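Local coordinates for insecticidal crystal protein Cry7Cal (Bacillus thuringiensis, PDB 5ZI1) that is an insecticidal delta-endotoxin active against locusts, probably binding a receptor in the host gut and then opening pores in the cell membrane, at residues A[174-179]-A[235-240]; A[122-127]-A[149-154]; A[433-438]-A[448-453]. One frame throughout, in Å; residues are numbered along the deposited sequence.

Contact 1. Residues A[174-179]-A[235-240]; sequences LFYNEQ and IYDART
With chi1 at -177°, Y176 swings its ring off the helix to meet two residues of the 235-240 loop, D237 at its hydroxyl end and R239 over one face. R239 reaches it with a chain extended from CG to NE, and its guanidinium lies nearly flat on the ring, the planes 13° apart. R239 NH1 is offset toward the rim, 3.4 Å from Y176 CD2, while CZ is 4.0 Å from the ring centroid, a cation-pi geometry. The CD methylene covers the same face, adding a CH-pi contact. D237 comes in at the ring edge instead. Its OD1 is near the ring plane, and Y176 OH lies 2.9 Å from D237 OD2 and 3.0 Å from D237 OD1; these bonds are weak and share one hydroxyl proton. The carboxylate is steadied from within its own loop: T240 N donates to D237 OD1 in an Asx motif, and T240 OG1 donates to D237 OD2 at 2.6 Å, both from above the carboxylate plane.

One helical turn on, the extended Q179 sends NE2 to Y236 O at 3.0 Å, meeting the carbonyl from above its plane; L152 O takes the same amide nitrogen. On the other side of that amide, a water 2.8 Å from Q179 OE1 accepts from A238 N, so both ends of the amide are tied to the loop, NE2 directly and OE1 through a water.

Around the contact, E159 of helix 141-165 and D173 of helix 169-202 both form salt bridges with R239, which probably balance its charge and hold it flat. At T240 the backbone O bonds R525 on strand 521-530, so this turn ties the helical N-terminal domain to the C-terminal beta domain.

Contact 2. Residues A[122-127]-A[149-154]; sequences NLFKFA and NLHLFL
F124 and H151 lay their rings almost parallel, planes 3° apart, but offset, so that each ring mostly looks past the other, with centroids 5.0 Å apart. On one face of each ring lies the other residue's stem rather than its ring. F124 CB stands over the centre of the imidazole, 3.5 Å from its centroid in a CH-pi contact, and in return H151 CA lies above the centre of the phenyl ring, with the backbone N of H151 over the same face, 3.7 Å from F124 CE1. The two side chains thus run past one another in opposite directions. F124 gets there with CG anti to its carbonyl carbon (chi1 -82°), which carries the ring across to the facing helix. Two leucines one turn apart meet the ring obliquely: L150 CB packs 3.7 Å from F124 CZ, and L154 CD2 sits 4.0 Å from F124 CE2.

The imidazole is buried, yet both its nitrogens are satisfied. ND1 pairs with Y186 OH and NE2 with E121 OE2, two partners that should fix the rotation of the ring. K125 passes alongside, its CG 4.4 Å from H151 CE1, before its ammonium turns to a salt bridge with E121; the same carboxylate thus serves both residues.

The helix segments run antiparallel at 150°, their axes 10.3 Å apart at closest approach, joining two successive helices of the bundle that forms the N-terminal domain. In three-domain Cry toxins the hairpin of the central helix and the one before it, probably helices 141-165 and 107-127 here, is commonly proposed to enter the membrane. L86 of helix 73-101 backs F124, V43 and L47 of helix 33-47 press on L150, and Y182 and Y186 of helix 169-202 close the imidazole side.

Contact 3. Residues A[433-438]-A[448-453]; sequences SYVSEI and PVLGWT
V435 sits between P448 and L450 on one face of an antiparallel hairpin, all three pointing the same way. V435 faces L450 in a non-hydrogen-bonded pair, and P448 lies diagonally across on the same face; V435 CG1 is 4.0 Å from P448 CB and 4.1 Å from L450 CD2. V320 and W315 of strand 312-324 cover this patch. On the side of V449 and S436, V449 CB lies 3.5 Å from S436 OG, a hydroxyl that chi1 of 60° sets between its own backbone N and carbonyl carbon, and that bonds A286 O. At the end of the strand I438 CG1 packs 3.9 Å from V449 CG2.

Between the faces runs the backbone ladder. S436 and V449 exchange two bonds, and G451 N donates to Y434 O at 2.9 Å. At the next step the regular pattern breaks: S433 and Y434 both face G451, a classic beta bulge, and both their amides approach G451 O from the same face of its plane. Y434 N is 2.9 Å from G451 O, and the 2.5 Å modelled from S433 N to that oxygen is doubtful. Y434 CB rests against G451 CA, over bare backbone.

Further out the chemistry turns polar. S433 OG bonds Q252 OE1 on strand 252-254, on the far side of strand 448-454; Y434 OH reaches Y335 OH, and E437 forms a salt bridge with R285.

Backbone bonding thus sets the hairpin's register in one sheet of the three-sheet beta-prism of domain II, whereas most polar side chains, all buried, bond elsewhere in that domain, T453 to R431 of the partner strand, consistent with a hairpin tied into the domain core.

How the contacts relate
Contacts 1 and 2 belong to the N-terminal helical domain and touch each other where Y236 OH meets N149 OD1, so helix 141-165 links the two. Contact 2 is buried and mainly apolar, with its polar atoms satisfied by neighbouring helices; contact 1 is only partly buried and relies on charge, a cation-pi stack and water, as suits a loop leaving the bundle. Contact 3, about 39 Å from contact 1 between centres and on the opposite side of the chain's centre, is fully buried in the second domain. There the register rests on backbone bonds between strands, with apolar side chains packing beside them.

Contact 1. Residues A[174-179]-A[235-240]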
# COMPACT_ATOMS: atom_id res chain seq x y z
N LEU A 174 -5.53 -26.04 16.96
CA LEU A 174 -6.48 -25.05 17.46
C LEU A 174 -5.97 -23.64 17.19
O LEU A 174 -6.70 -22.79 16.66
CB LEU A 174 -6.70 -25.26 18.95
CG LEU A 174 -7.74 -24.32 19.60
CD1 LEU A 174 -9.16 -24.67 19.15
CD2 LEU A 174 -7.62 -24.37 21.12
N PHE A 175 -4.70 -23.38 17.53
CA PHE A 175 -4.12 -22.06 17.32
C PHE A 175 -4.11 -21.68 15.84
O PHE A 175 -4.45 -20.54 15.48
CB PHE A 175 -2.71 -22.03 17.89
CG PHE A 175 -2.68 -21.93 19.39
CD1 PHE A 175 -3.36 -20.91 20.04
CD2 PHE A 175 -2.00 -22.85 20.15
CE1 PHE A 175 -3.33 -20.80 21.42
CE2 PHE A 175 -1.97 -22.76 21.53
CZ PHE A 175 -2.64 -21.74 22.17
N TYR A 176 -3.78 -22.63 14.97
CA TYR A 176 -3.89 -22.42 13.53
C TYR A 176 -5.29 -21.95 13.15
O TYR A 176 -5.45 -20.93 12.47
CB TYR A 176 -3.52 -23.70 12.77
CG TYR A 176 -3.55 -23.52 11.27
CD1 TYR A 176 -2.52 -22.83 10.63
CD2 TYR A 176 -4.61 -23.98 10.50
CE1 TYR A 176 -2.53 -22.62 9.26
CE2 TYR A 176 -4.64 -23.79 9.12
CZ TYR A 176 -3.59 -23.11 8.50
OH TYR A 176 -3.58 -22.90 7.13
N ASN A 177 -6.32 -22.68 13.60
CA ASN A 177 -7.68 -22.33 13.21
C ASN A 177 -8.12 -21.02 13.84
O ASN A 177 -8.86 -20.25 13.22
CB ASN A 177 -8.66 -23.44 13.58
CG ASN A 177 -8.40 -24.72 12.81
OD1 ASN A 177 -7.98 -24.69 11.65
ND2 ASN A 177 -8.66 -25.85 13.44
N GLU A 178 -7.73 -20.77 15.09
CA GLU A 178 -7.99 -19.46 15.66
C GLU A 178 -7.36 -18.36 14.81
O GLU A 178 -8.01 -17.35 14.51
CB GLU A 178 -7.47 -19.40 17.09
CG GLU A 178 -8.27 -20.23 18.06
CD GLU A 178 -7.71 -20.14 19.46
OE1 GLU A 178 -8.23 -20.86 20.35
OE2 GLU A 178 -6.73 -19.36 19.64
N GLN A 179 -6.11 -18.55 14.39
CA GLN A 179 -5.43 -17.54 13.58
C GLN A 179 -6.19 -17.27 12.29
O GLN A 179 -6.42 -16.11 11.91
CB GLN A 179 -3.99 -17.98 13.27
CG GLN A 179 -3.15 -16.87 12.60
CD GLN A 179 -1.85 -17.38 11.98
OE1 GLN A 179 -1.83 -18.40 11.29
NE2 GLN A 179 -0.75 -16.64 12.20
N ILE A 235 -0.18 -14.06 5.11
CA ILE A 235 1.17 -14.63 5.05
C ILE A 235 1.63 -15.14 6.42
O ILE A 235 2.53 -15.98 6.48
CB ILE A 235 2.13 -13.59 4.44
CG1 ILE A 235 1.77 -13.40 2.97
CG2 ILE A 235 3.59 -14.01 4.56
CD1 ILE A 235 2.25 -12.16 2.41
N TYR A 236 1.00 -14.71 7.52
CA TYR A 236 1.38 -15.29 8.80
C TYR A 236 0.89 -16.74 8.94
O TYR A 236 1.18 -17.38 9.96
CB TYR A 236 0.82 -14.46 9.96
CG TYR A 236 1.35 -13.05 10.08
CD1 TYR A 236 2.69 -12.75 9.84
CD2 TYR A 236 0.50 -12.01 10.42
CE1 TYR A 236 3.15 -11.46 9.96
CE2 TYR A 236 0.96 -10.72 10.53
CZ TYR A 236 2.28 -10.44 10.29
OH TYR A 236 2.74 -9.16 10.40
N ASP A 237 0.15 -17.23 7.95
CA ASP A 237 -0.26 -18.63 7.85
C ASP A 237 0.97 -19.45 7.48
O ASP A 237 1.34 -19.55 6.31
CB ASP A 237 -1.37 -18.76 6.82
CG ASP A 237 -1.87 -20.19 6.63
OD1 ASP A 237 -1.17 -21.14 7.05
OD2 ASP A 237 -2.95 -20.35 6.01
N ALA A 238 1.61 -20.05 8.48
CA ALA A 238 2.88 -20.74 8.26
C ALA A 238 2.73 -22.05 7.49
O ALA A 238 3.75 -22.59 7.05
CB ALA A 238 3.57 -21.01 9.59
N ARG A 239 1.51 -22.56 7.33
CA ARG A 239 1.34 -23.73 6.47
C ARG A 239 1.25 -23.35 5.01
O ARG A 239 1.80 -24.04 4.15
CB ARG A 239 0.09 -24.51 6.88
CG ARG A 239 0.29 -25.34 8.10
CD ARG A 239 -1.00 -26.00 8.56
NE ARG A 239 -0.86 -26.31 9.97
CZ ARG A 239 -1.82 -26.78 10.76
NH1 ARG A 239 -3.03 -27.03 10.27
NH2 ARG A 239 -1.55 -27.00 12.04
N THR A 240 0.53 -22.26 4.71
CA THR A 240 0.43 -21.77 3.34
C THR A 240 1.71 -21.08 2.91
O THR A 240 2.04 -21.08 1.71
CB THR A 240 -0.76 -20.82 3.21
OG1 THR A 240 -1.91 -21.40 3.84
CG2 THR A 240 -1.09 -20.54 1.77
O HOH W 1 0.43 -20.08 11.01

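Contact 2. Residues A[122-127]-A[149-154]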
# COMPACT_ATOMS: atom_id res chain seq x y z
N ASN A 122 -3.56 -15.00 25.27
CA ASN A 122 -4.81 -14.68 25.96
C ASN A 122 -4.92 -13.18 26.22
O ASN A 122 -6.03 -12.63 26.12
CB ASN A 122 -4.92 -15.48 27.26
CG ASN A 122 -5.37 -16.95 27.02
OD1 ASN A 122 -5.92 -17.30 25.97
ND2 ASN A 122 -5.13 -17.81 28.00
N LEU A 123 -3.81 -12.49 26.51
CA LEU A 123 -3.90 -11.05 26.69
C LEU A 123 -4.44 -10.38 25.43
O LEU A 123 -5.28 -9.48 25.51
CB LEU A 123 -2.54 -10.44 27.07
CG LEU A 123 -2.62 -8.97 27.54
CD1 LEU A 123 -3.74 -8.82 28.57
CD2 LEU A 123 -1.32 -8.47 28.14
N PHE A 124 -3.98 -10.81 24.26
CA PHE A 124 -4.53 -10.25 23.03
C PHE A 124 -6.04 -10.49 22.94
O PHE A 124 -6.81 -9.56 22.68
CB PHE A 124 -3.80 -10.82 21.81
CG PHE A 124 -2.48 -10.12 21.50
CD1 PHE A 124 -2.45 -8.93 20.79
CD2 PHE A 124 -1.28 -10.67 21.92
CE1 PHE A 124 -1.24 -8.29 20.51
CE2 PHE A 124 -0.07 -10.05 21.64
CZ PHE A 124 -0.05 -8.86 20.93
N LYS A 125 -6.48 -11.72 23.20
CA LYS A 125 -7.92 -11.99 23.21
C LYS A 125 -8.63 -11.05 24.17
O LYS A 125 -9.61 -10.39 23.80
CB LYS A 125 -8.20 -13.43 23.60
CG LYS A 125 -7.82 -14.42 22.56
CD LYS A 125 -7.97 -15.82 23.12
CE LYS A 125 -7.59 -16.86 22.09
NZ LYS A 125 -7.01 -18.05 22.77
N PHE A 126 -8.13 -10.94 25.40
CA PHE A 126 -8.73 -10.02 26.36
C PHE A 126 -8.60 -8.56 25.93
O PHE A 126 -9.53 -7.77 26.13
CB PHE A 126 -8.09 -10.23 27.74
CG PHE A 126 -8.61 -9.30 28.80
CD1 PHE A 126 -7.99 -8.07 29.04
CD2 PHE A 126 -9.72 -9.63 29.55
CE1 PHE A 126 -8.48 -7.21 30.01
CE2 PHE A 126 -10.20 -8.78 30.53
CZ PHE A 126 -9.58 -7.58 30.75
N ALA A 127 -7.47 -8.18 25.32
CA ALA A 127 -7.20 -6.75 25.12
C ALA A 127 -7.77 -6.19 23.82
O ALA A 127 -8.19 -5.03 23.80
CB ALA A 127 -5.69 -6.50 25.14
N ASN A 149 -2.12 -6.89 14.12
CA ASN A 149 -0.97 -7.42 13.42
C ASN A 149 -0.07 -8.23 14.36
O ASN A 149 0.36 -9.33 14.02
CB ASN A 149 -0.18 -6.28 12.79
CG ASN A 149 0.98 -6.77 12.03
OD1 ASN A 149 0.82 -7.47 11.01
ND2 ASN A 149 2.17 -6.49 12.52
N LEU A 150 0.21 -7.69 15.54
CA LEU A 150 1.06 -8.42 16.48
C LEU A 150 0.43 -9.75 16.89
O LEU A 150 1.13 -10.75 17.03
CB LEU A 150 1.35 -7.57 17.71
CG LEU A 150 2.16 -6.29 17.51
CD1 LEU A 150 2.36 -5.62 18.86
CD2 LEU A 150 3.50 -6.58 16.85
N HIS A 151 -0.89 -9.76 17.08
CA HIS A 151 -1.57 -10.98 17.52
C HIS A 151 -1.43 -12.08 16.47
O HIS A 151 -1.04 -13.20 16.79
CB HIS A 151 -3.05 -10.68 17.79
CG HIS A 151 -3.80 -11.80 18.43
ND1 HIS A 151 -5.18 -11.86 18.45
CD2 HIS A 151 -3.37 -12.90 19.10
CE1 HIS A 151 -5.56 -12.95 19.09
NE2 HIS A 151 -4.49 -13.59 19.50
N LEU A 152 -1.72 -11.75 15.22
CA LEU A 152 -1.60 -12.72 14.14
C LEU A 152 -0.19 -13.27 14.04
O LEU A 152 0.02 -14.48 13.85
CB LEU A 152 -2.03 -12.09 12.81
CG LEU A 152 -3.52 -11.78 12.81
CD1 LEU A 152 -3.93 -11.10 11.53
CD2 LEU A 152 -4.25 -13.09 12.99
N PHE A 153 0.80 -12.38 14.17
CA PHE A 153 2.19 -12.78 14.10
C PHE A 153 2.59 -13.63 15.29
O PHE A 153 3.32 -14.62 15.14
CB PHE A 153 3.09 -11.54 14.02
CG PHE A 153 4.53 -11.84 14.24
CD1 PHE A 153 5.22 -12.63 13.34
CD2 PHE A 153 5.18 -11.37 15.36
CE1 PHE A 153 6.56 -12.92 13.54
CE2 PHE A 153 6.52 -11.66 15.56
CZ PHE A 153 7.20 -12.44 14.66
N LEU A 154 2.13 -13.26 16.49
CA LEU A 154 2.37 -14.10 17.65
C LEU A 154 1.79 -15.50 17.45
O LEU A 154 2.40 -16.49 17.87
CB LEU A 154 1.77 -13.46 18.89
CG LEU A 154 1.94 -14.32 20.14
CD1 LEU A 154 3.38 -14.39 20.49
CD2 LEU A 154 1.10 -13.84 21.34

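Contact 3. Residues A[433-438]-A[448-453]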
# COMPACT_ATOMS: atom_id res chain seq x y z
N SER A 433 4.90 8.55 -9.11
CA SER A 433 4.30 7.76 -10.16
C SER A 433 3.32 8.51 -11.04
O SER A 433 3.05 8.05 -12.15
CB SER A 433 3.59 6.52 -9.56
OG SER A 433 2.66 6.87 -8.53
N TYR A 434 2.80 9.65 -10.61
CA TYR A 434 1.74 10.26 -11.39
C TYR A 434 1.71 11.76 -11.10
O TYR A 434 2.24 12.22 -10.09
CB TYR A 434 0.37 9.60 -11.09
CG TYR A 434 -0.61 9.81 -12.23
CD1 TYR A 434 -0.58 8.97 -13.34
CD2 TYR A 434 -1.50 10.87 -12.24
CE1 TYR A 434 -1.42 9.17 -14.42
CE2 TYR A 434 -2.36 11.08 -13.32
CZ TYR A 434 -2.31 10.22 -14.40
OH TYR A 434 -3.15 10.39 -15.48
N VAL A 435 1.07 12.50 -12.00
CA VAL A 435 0.71 13.90 -11.76
C VAL A 435 -0.70 14.10 -12.28
O VAL A 435 -0.91 14.14 -13.50
CB VAL A 435 1.65 14.90 -12.44
CG1 VAL A 435 1.34 16.31 -11.92
CG2 VAL A 435 3.13 14.52 -12.24
N SER A 436 -1.66 14.24 -11.39
CA SER A 436 -3.02 14.58 -11.78
C SER A 436 -3.24 16.06 -11.50
O SER A 436 -2.29 16.83 -11.33
CB SER A 436 -4.01 13.68 -11.04
OG SER A 436 -3.87 13.87 -9.65
N GLU A 437 -4.50 16.48 -11.43
CA GLU A 437 -4.79 17.85 -11.09
C GLU A 437 -6.13 17.90 -10.36
O GLU A 437 -6.88 16.92 -10.31
CB GLU A 437 -4.84 18.73 -12.33
CG GLU A 437 -6.02 18.43 -13.18
CD GLU A 437 -5.93 19.04 -14.55
OE1 GLU A 437 -6.96 19.04 -15.26
OE2 GLU A 437 -4.82 19.50 -14.93
N ILE A 438 -6.39 19.08 -9.80
CA ILE A 438 -7.64 19.41 -9.15
C ILE A 438 -8.60 19.95 -10.19
O ILE A 438 -8.27 20.90 -10.91
CB ILE A 438 -7.42 20.44 -8.03
CG1 ILE A 438 -6.72 19.79 -6.84
CG2 ILE A 438 -8.73 21.04 -7.59
CD1 ILE A 438 -7.55 18.65 -6.19
N PRO A 448 -1.69 20.95 -9.48
CA PRO A 448 -1.31 19.55 -9.70
C PRO A 448 -1.40 18.73 -8.42
O PRO A 448 -1.37 19.25 -7.30
CB PRO A 448 0.14 19.65 -10.18
CG PRO A 448 0.54 21.13 -9.96
CD PRO A 448 -0.52 21.78 -9.17
N VAL A 449 -1.51 17.42 -8.58
CA VAL A 449 -1.48 16.51 -7.44
C VAL A 449 -0.54 15.37 -7.79
O VAL A 449 -0.63 14.79 -8.87
CB VAL A 449 -2.88 15.98 -7.08
CG1 VAL A 449 -2.85 15.38 -5.69
CG2 VAL A 449 -3.91 17.06 -7.15
N LEU A 450 0.37 15.05 -6.87
CA LEU A 450 1.41 14.07 -7.12
C LEU A 450 0.98 12.69 -6.60
O LEU A 450 0.44 12.57 -5.49
CB LEU A 450 2.72 14.53 -6.48
CG LEU A 450 3.31 15.90 -6.93
CD1 LEU A 450 4.66 16.16 -6.30
CD2 LEU A 450 3.42 16.03 -8.45
N GLY A 451 1.20 11.67 -7.41
CA GLY A 451 0.89 10.28 -7.07
C GLY A 451 2.16 9.48 -6.91
O GLY A 451 3.12 9.66 -7.68
N TRP A 452 2.17 8.60 -5.90
CA TRP A 452 3.32 7.82 -5.48
C TRP A 452 2.98 6.34 -5.42
O TRP A 452 1.86 5.97 -5.03
CB TRP A 452 3.78 8.29 -4.09
CG TRP A 452 4.00 9.77 -4.00
CD1 TRP A 452 3.06 10.72 -3.82
CD2 TRP A 452 5.26 10.45 -4.12
NE1 TRP A 452 3.65 11.97 -3.82
CE2 TRP A 452 4.99 11.83 -4.00
CE3 TRP A 452 6.57 10.03 -4.31
CZ2 TRP A 452 6.01 12.79 -4.06
CZ3 TRP A 452 7.59 10.99 -4.37
CH2 TRP A 452 7.29 12.36 -4.24
N THR A 453 3.95 5.49 -5.76
CA THR A 453 3.86 4.05 -5.55
C THR A 453 4.94 3.60 -4.58
O THR A 453 5.96 4.26 -4.39
CB THR A 453 3.98 3.27 -6.86
OG1 THR A 453 5.27 3.55 -7.47
CG2 THR A 453 2.83 3.62 -7.80